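Local coordinates for glutathione S-transferase family protein (PDB 3LXZ) that probably catalyses the conjugation of reduced glutathione to a wide range of hydrophobic electrophiles, as a member of the glutathione S-transferase superfamily, at residues Y14-L19 / D156-F161; L79-P84 / Q151-D156. All coordinates share one frame; numbering follows the deposited sequence.

Contact 1: residues Y14-L19 / D156-F161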
# COMPACT_ATOMS: atom_id res chain seq x y z
N TYR A 14 12.52 -7.24 3.05
CA TYR A 14 13.46 -8.08 2.29
C TYR A 14 13.21 -9.55 2.66
O TYR A 14 13.14 -10.42 1.77
CB TYR A 14 14.90 -7.68 2.61
CG TYR A 14 16.02 -8.53 2.00
CD1 TYR A 14 16.50 -8.26 0.71
CD2 TYR A 14 16.66 -9.53 2.74
CE1 TYR A 14 17.60 -8.98 0.17
CE2 TYR A 14 17.76 -10.28 2.20
CZ TYR A 14 18.20 -10.01 0.93
OH TYR A 14 19.26 -10.74 0.41
N ASN A 15 13.07 -9.81 3.95
CA ASN A 15 12.90 -11.19 4.42
C ASN A 15 11.62 -11.86 3.89
O ASN A 15 11.59 -13.08 3.62
CB ASN A 15 13.07 -11.29 5.94
CG ASN A 15 14.54 -11.21 6.36
OD1 ASN A 15 15.43 -11.58 5.59
ND2 ASN A 15 14.78 -10.74 7.58
N MSE A 16 10.58 -11.06 3.69
CA MSE A 16 9.34 -11.52 3.08
C MSE A 16 9.57 -12.03 1.66
O MSE A 16 9.11 -13.12 1.34
CB MSE A 16 8.29 -10.39 3.10
CG MSE A 16 7.77 -9.96 4.48
SE MSE A 16 6.75 -8.30 4.13
CE MSE A 16 7.00 -7.31 5.83
N VAL A 17 10.27 -11.27 0.82
CA VAL A 17 10.58 -11.78 -0.51
C VAL A 17 11.49 -13.00 -0.44
O VAL A 17 11.25 -13.98 -1.15
CB VAL A 17 11.15 -10.69 -1.40
CG1 VAL A 17 11.44 -11.27 -2.81
CG2 VAL A 17 10.07 -9.56 -1.51
N LYS A 18 12.52 -12.93 0.40
CA LYS A 18 13.46 -14.04 0.56
C LYS A 18 12.75 -15.34 0.94
O LYS A 18 13.01 -16.40 0.31
CB LYS A 18 14.53 -13.65 1.57
CG LYS A 18 15.60 -14.70 1.88
CD LYS A 18 16.78 -13.99 2.58
CE LYS A 18 17.88 -14.96 3.02
NZ LYS A 18 18.91 -14.19 3.79
N LEU A 19 11.81 -15.27 1.90
CA LEU A 19 11.05 -16.48 2.24
C LEU A 19 10.24 -17.01 1.06
O LEU A 19 10.17 -18.23 0.88
CB LEU A 19 10.16 -16.25 3.45
CG LEU A 19 9.43 -17.47 4.05
CD1 LEU A 19 10.41 -18.63 4.33
CD2 LEU A 19 8.73 -17.01 5.32
N ASP A 156 0.59 -14.44 4.51
CA ASP A 156 1.29 -14.98 5.69
C ASP A 156 2.72 -14.48 5.81
O ASP A 156 3.25 -14.43 6.91
CB ASP A 156 1.27 -16.50 5.66
CG ASP A 156 -0.12 -17.03 5.76
OD1 ASP A 156 -0.73 -16.84 6.85
OD2 ASP A 156 -0.61 -17.60 4.76
N LEU A 157 3.35 -14.19 4.66
CA LEU A 157 4.67 -13.57 4.64
C LEU A 157 4.63 -12.16 5.23
O LEU A 157 5.44 -11.82 6.10
CB LEU A 157 5.27 -13.59 3.23
CG LEU A 157 5.18 -14.92 2.44
CD1 LEU A 157 5.79 -14.80 1.02
CD2 LEU A 157 5.79 -16.08 3.24
N MSE A 158 3.68 -11.33 4.80
CA MSE A 158 3.56 -9.99 5.39
C MSE A 158 3.20 -10.10 6.88
O MSE A 158 3.72 -9.35 7.71
CB MSE A 158 2.50 -9.20 4.62
CG MSE A 158 2.19 -7.81 5.12
SE MSE A 158 3.61 -6.51 4.85
CE MSE A 158 3.91 -6.55 2.91
N PHE A 159 2.32 -11.03 7.23
CA PHE A 159 1.99 -11.27 8.64
C PHE A 159 3.22 -11.64 9.49
O PHE A 159 3.47 -11.05 10.51
CB PHE A 159 0.97 -12.40 8.74
CG PHE A 159 0.69 -12.87 10.17
CD1 PHE A 159 -0.35 -12.30 10.91
CD2 PHE A 159 1.46 -13.88 10.75
CE1 PHE A 159 -0.61 -12.71 12.22
CE2 PHE A 159 1.19 -14.32 12.06
CZ PHE A 159 0.17 -13.72 12.80
N CYS A 160 3.99 -12.62 9.05
CA CYS A 160 4.95 -13.16 9.99
C CYS A 160 6.16 -12.24 10.20
O CYS A 160 6.80 -12.30 11.23
CB CYS A 160 5.32 -14.60 9.64
SG CYS A 160 6.48 -14.67 8.36
N PHE A 161 6.43 -11.34 9.23
CA PHE A 161 7.51 -10.38 9.39
C PHE A 161 7.06 -8.96 9.69
O PHE A 161 7.91 -8.06 9.79
CB PHE A 161 8.42 -10.38 8.13
CG PHE A 161 9.16 -11.67 7.91
CD1 PHE A 161 10.17 -12.08 8.79
CD2 PHE A 161 8.90 -12.46 6.79
CE1 PHE A 161 10.87 -13.26 8.54
CE2 PHE A 161 9.61 -13.64 6.54
CZ PHE A 161 10.57 -14.05 7.42

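Contact 2: residues L79-P84 / Q151-D156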
# COMPACT_ATOMS: atom_id res chain seq x y z
N LEU A 79 1.57 -19.67 -3.99
CA LEU A 79 1.35 -18.94 -2.72
C LEU A 79 0.07 -18.10 -2.78
O LEU A 79 -0.11 -17.11 -2.02
CB LEU A 79 2.56 -18.08 -2.33
CG LEU A 79 3.91 -18.80 -2.16
CD1 LEU A 79 5.03 -17.81 -1.82
CD2 LEU A 79 3.80 -19.86 -1.10
N LEU A 80 -0.83 -18.52 -3.67
CA LEU A 80 -2.16 -17.93 -3.85
C LEU A 80 -3.14 -19.04 -4.12
O LEU A 80 -2.74 -20.07 -4.73
CB LEU A 80 -2.20 -17.00 -5.07
CG LEU A 80 -1.44 -15.71 -4.92
CD1 LEU A 80 -1.47 -14.98 -6.26
CD2 LEU A 80 -2.11 -14.91 -3.80
N PRO A 81 -4.41 -18.86 -3.70
CA PRO A 81 -5.48 -19.79 -4.10
C PRO A 81 -5.75 -19.73 -5.63
O PRO A 81 -5.22 -18.83 -6.31
CB PRO A 81 -6.69 -19.33 -3.29
CG PRO A 81 -6.36 -17.92 -2.77
CD PRO A 81 -4.87 -17.78 -2.79
N ALA A 82 -6.52 -20.69 -6.16
CA ALA A 82 -6.81 -20.79 -7.60
C ALA A 82 -7.85 -19.76 -8.12
O ALA A 82 -7.83 -19.38 -9.29
CB ALA A 82 -7.27 -22.23 -7.97
N ASP A 83 -8.76 -19.32 -7.25
CA ASP A 83 -9.90 -18.49 -7.67
C ASP A 83 -9.63 -16.99 -7.53
O ASP A 83 -9.03 -16.53 -6.53
CB ASP A 83 -11.15 -18.85 -6.87
CG ASP A 83 -10.99 -18.57 -5.37
OD1 ASP A 83 -10.02 -19.12 -4.78
OD2 ASP A 83 -11.81 -17.79 -4.81
N PRO A 84 -10.11 -16.20 -8.51
CA PRO A 84 -9.84 -14.75 -8.51
C PRO A 84 -10.26 -14.06 -7.24
O PRO A 84 -9.50 -13.27 -6.70
CB PRO A 84 -10.68 -14.23 -9.68
CG PRO A 84 -10.74 -15.41 -10.63
CD PRO A 84 -10.78 -16.65 -9.75
N GLN A 151 -4.31 -22.56 3.63
CA GLN A 151 -3.01 -22.73 2.95
C GLN A 151 -2.11 -21.51 3.12
O GLN A 151 -2.61 -20.39 3.19
CB GLN A 151 -3.18 -22.97 1.44
CG GLN A 151 -4.10 -24.14 1.05
CD GLN A 151 -3.32 -25.39 0.70
OE1 GLN A 151 -2.94 -26.17 1.58
NE2 GLN A 151 -3.08 -25.59 -0.59
N LEU A 152 -0.80 -21.73 3.15
CA LEU A 152 0.18 -20.65 3.16
C LEU A 152 -0.01 -19.77 1.91
O LEU A 152 -0.10 -20.29 0.79
CB LEU A 152 1.61 -21.21 3.21
CG LEU A 152 2.73 -20.17 3.12
CD1 LEU A 152 2.74 -19.47 4.42
CD2 LEU A 152 4.10 -20.81 2.90
N THR A 153 -0.11 -18.46 2.11
CA THR A 153 -0.21 -17.50 0.99
C THR A 153 0.72 -16.32 1.24
O THR A 153 1.29 -16.21 2.32
CB THR A 153 -1.62 -16.92 0.79
OG1 THR A 153 -1.97 -16.09 1.91
CG2 THR A 153 -2.65 -18.00 0.63
N LEU A 154 0.84 -15.43 0.24
CA LEU A 154 1.56 -14.18 0.40
C LEU A 154 1.21 -13.39 1.65
O LEU A 154 2.07 -12.76 2.27
CB LEU A 154 1.33 -13.28 -0.83
CG LEU A 154 1.63 -13.93 -2.19
CD1 LEU A 154 1.29 -12.96 -3.34
CD2 LEU A 154 3.07 -14.43 -2.31
N ALA A 155 -0.06 -13.38 2.01
CA ALA A 155 -0.44 -12.63 3.20
C ALA A 155 0.24 -13.14 4.47
O ALA A 155 0.47 -12.35 5.39
CB ALA A 155 -1.95 -12.60 3.38
N ASP A 156 0.59 -14.44 4.51
CA ASP A 156 1.29 -14.98 5.69
C ASP A 156 2.72 -14.48 5.81
O ASP A 156 3.25 -14.43 6.91
CB ASP A 156 1.27 -16.50 5.66
CG ASP A 156 -0.12 -17.03 5.76
OD1 ASP A 156 -0.73 -16.84 6.85
OD2 ASP A 156 -0.61 -17.60 4.76

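Contact 1: residues Y14-L19 / D156-F161
The phenyl ring of F161 is sandwiched between N15, whose CB sits 4.0 Å from the ring centroid and 11° off the normal in a CH-pi contact, and SG of its own neighbour C160, which lies over the opposite face toward the rim. M16 CG and L19 CD2 approach the same ring obliquely, L19 CD2 coming within 3.7 Å of F161 CE2. This is the interdomain interface of the glutathione S-transferase fold: helix 12-23 of the thioredoxin-like domain packs against helix 154-174 of the all-helical domain, the axes of the two segments approaching to 9.2 Å with their directions 136° apart. The contact is buried, and its side chains meet through apolar atoms; M16 CG also lies 3.4 Å from L157 O. M16 fills the middle; with CG anti to its carbonyl carbon (chi1 -67°) and the chain extended beyond, the selenomethionine slides past F161 and meets M158, which bends back at chi2 and chi3. L19 also crosses L157, closing the other end. The amide of N15 bonds through ND2 to S9 O, while M198 and I201 of helix 198-218 touch the flank formed by N15, L19 and F161. Between the two selenomethionines, M16 SE lies 3.6 Å from M158 CE.

Contact 2: residues L79-P84 / Q151-D156
L154 N donates to L79 O at 3.0 Å, in the carbonyl plane and with an N-H...O angle of 146°. Through this bond the linker between the thioredoxin-like and helical domains of the glutathione S-transferase fold, residues 79-84, is tied to the first turn of helix 154-174. T153 CA also lies 3.0 Å from L79 O in a CA-H...O contact, so the carbonyl takes one hydrogen bond, from L154, and a bent, lesser contact from T153.

That helix start is a capping box. T153 N donates to D156 OD2 at 2.8 Å, nearly straight (165°) and on the anti lone pair, while T153 OG1 accepts a weak bond from A155 N. Placing OG1 between the backbone N and the carbonyl carbon (chi1 67°) makes the return bond possible and leaves CG2 to face P81 CD. The other carboxylate oxygen, D156 OD1, is bonded to V147 N.

Apolar packing completes the contact. L154 crosses L79 at about a right angle, its CD2 resting 3.7 Å from L79 CB, whereas its other methyl, CD1, meets L80. Were L154 cut back to an alanine, L79 CB and L80 CD2 would probably lose the methyls that pack on them, opening a gap against helix 63-73, whose L67, D68 and E71 also touch L154. Beside this group L79 and L152 run side by side, pointing the same way, with L79 CD2 4.1 Å from L152 CD2.

Overall arrangement
Contacts 1 and 2 fall on successive parts of helix 154-174, sharing D156, with their centres 14 Å apart. The 79-84/151-156 contact joins the helix start to the interdomain linker, and the 14-19/156-161 contact continues along the next turns to helix 12-23; L157 CD1 and L79 CD1 bridge them at 4.2 Å. Together they bind one helix of the C-terminal domain to helix 12-23 and to the loop between helices 63-73 and 84-106. Contact 1 is the nearer to the glutathione site: the M16 side chain is about 4 Å from that of T63, which binds glutathione in a structure of this protein, though none is bound to this chain here, compared with about 8 Å for L154.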